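Local coordinates for Tautomerase_3 domain-containing protein (Corynebacterium halotolerans YIM 70093 = DSM 44683, PDB 7M58) that forms a trimer and belongs to the cis-3-chloroacrylic acid dehalogenase family of the tautomerase superfamily, and so probably works as a hydrolase, at residues S6-L11 against A58-V63. Residues are numbered along the deposited sequence; the frame is centred on the assembly and turned at random.
Sequences SSRAGL and APEGHV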
# COMPACT_ATOMS: atom_id res chain seq x y z
N SER A 6 -7.72 1.42 -7.27
CA SER A 6 -6.85 1.50 -8.43
C SER A 6 -7.60 1.04 -9.66
O SER A 6 -8.21 -0.04 -9.64
CB SER A 6 -5.60 0.65 -8.24
OG SER A 6 -4.77 1.20 -7.23
N SER A 7 -7.57 1.86 -10.71
CA SER A 7 -8.21 1.57 -11.98
C SER A 7 -7.54 2.40 -13.06
O SER A 7 -6.92 3.43 -12.77
CB SER A 7 -9.71 1.86 -11.96
OG SER A 7 -9.95 3.23 -11.68
N ARG A 8 -7.66 1.94 -14.31
CA ARG A 8 -7.24 2.72 -15.47
C ARG A 8 -7.82 4.12 -15.42
O ARG A 8 -9.04 4.29 -15.26
CB ARG A 8 -7.68 2.01 -16.75
CG ARG A 8 -7.52 2.85 -18.00
CD ARG A 8 -6.17 2.70 -18.65
NE ARG A 8 -6.26 2.87 -20.11
CZ ARG A 8 -6.22 4.05 -20.73
NH1 ARG A 8 -6.06 5.17 -20.02
NH2 ARG A 8 -6.32 4.11 -22.05
N ALA A 9 -6.96 5.12 -15.51
CA ALA A 9 -7.43 6.49 -15.61
C ALA A 9 -8.50 6.59 -16.69
O ALA A 9 -8.30 6.16 -17.83
CB ALA A 9 -6.27 7.44 -15.93
N GLY A 10 -9.64 7.16 -16.32
CA GLY A 10 -10.77 7.28 -17.19
C GLY A 10 -11.86 6.26 -16.94
O GLY A 10 -13.00 6.47 -17.37
N LEU A 11 -11.56 5.18 -16.22
CA LEU A 11 -12.60 4.19 -15.97
C LEU A 11 -13.66 4.73 -15.03
O LEU A 11 -14.86 4.46 -15.21
CB LEU A 11 -12.01 2.90 -15.41
CG LEU A 11 -13.07 1.86 -15.00
CD1 LEU A 11 -13.75 1.30 -16.26
CD2 LEU A 11 -12.41 0.74 -14.19
N ALA A 58 -4.43 -6.22 -18.52
CA ALA A 58 -5.77 -6.39 -17.99
C ALA A 58 -6.84 -5.86 -18.95
O ALA A 58 -6.57 -5.03 -19.81
CB ALA A 58 -5.88 -5.64 -16.67
N PRO A 59 -8.09 -6.33 -18.80
CA PRO A 59 -9.19 -5.63 -19.45
C PRO A 59 -9.34 -4.24 -18.84
O PRO A 59 -9.00 -4.02 -17.68
CB PRO A 59 -10.41 -6.50 -19.13
CG PRO A 59 -10.05 -7.21 -17.87
CD PRO A 59 -8.56 -7.45 -17.96
N GLU A 60 -9.87 -3.32 -19.64
CA GLU A 60 -10.04 -1.95 -19.17
C GLU A 60 -10.91 -1.91 -17.92
O GLU A 60 -10.61 -1.18 -16.96
CB GLU A 60 -10.61 -1.09 -20.31
CG GLU A 60 -10.31 0.41 -20.22
CD GLU A 60 -11.53 1.25 -19.84
OE1 GLU A 60 -12.66 0.73 -19.95
OE2 GLU A 60 -11.34 2.44 -19.46
N GLY A 61 -11.98 -2.71 -17.90
CA GLY A 61 -12.89 -2.77 -16.77
C GLY A 61 -12.39 -3.63 -15.64
O GLY A 61 -12.98 -4.68 -15.35
N HIS A 62 -11.30 -3.22 -15.00
CA HIS A 62 -10.74 -3.93 -13.86
C HIS A 62 -10.42 -2.92 -12.77
O HIS A 62 -9.82 -1.87 -13.04
CB HIS A 62 -9.48 -4.71 -14.25
CG HIS A 62 -8.91 -5.50 -13.12
ND1 HIS A 62 -9.38 -6.76 -12.78
CD2 HIS A 62 -7.93 -5.21 -12.23
CE1 HIS A 62 -8.71 -7.20 -11.73
NE2 HIS A 62 -7.82 -6.29 -11.38
N VAL A 63 -10.82 -3.24 -11.54
CA VAL A 63 -10.63 -2.36 -10.40
C VAL A 63 -10.04 -3.17 -9.25
O VAL A 63 -10.48 -4.29 -8.98
CB VAL A 63 -11.97 -1.71 -9.98
CG1 VAL A 63 -11.79 -0.95 -8.67
CG2 VAL A 63 -12.49 -0.82 -11.06
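Leu-11 and Val-63 meet in a mainly apolar contact at one end of the central sheet, where strand 2-8 runs out into a type II turn beside the loop leading into its antiparallel neighbour, strand 63-70. This turn begins the beta-alpha-beta crossover, through helix 14-31 to the parallel strand 40-46, of the tautomerase superfamily fold. Leu-11 CD2 lies 3.5 Å from Val-63 CG2, the two side chains meeting at a slant, and Ser-7 CB closes on the same Val-63 methyl. Leu-11 CB points toward 58-63, and CG, anti to the backbone N (chi1 175°), lets the methyls reach Val-63 and Glu-60. CD2 lies on Glu-60 O (3.8 Å) and CD1 nearest to Glu-60 OE1 (3.9 Å), the leucine and glutamate chains running antiparallel alongside each other. Glu-60, bent at chi2 (-108°), sets OE2 4.1 Å from both Leu-11 CA and Arg-8 CG, yet 5.1 Å from Arg-8 NE; the guanidinium and carboxylate planes stand nearly perpendicular, and no salt bridge forms. The turn is closed by the hydrogen bond from Leu-11 N to Arg-8 O (2.8 Å), and Gly-61 centres an inverse gamma turn on the facing loop. Deeper in, a CA-H...O contact joins Val-63 CA to Ser-6 O at 3.4 Å. His-62 sets its ring edge-to-face with Trp-101 and hydrogen-bonds through NE2 to Gln-40 of a second subunit, which ties this loop to the trimer. Leucine methyls against Val-63 and the Glu-60 chain, with one CA-H...O contact, thus make up most of the join, while the Arg-8 and Glu-60 charges probably add only modest attraction.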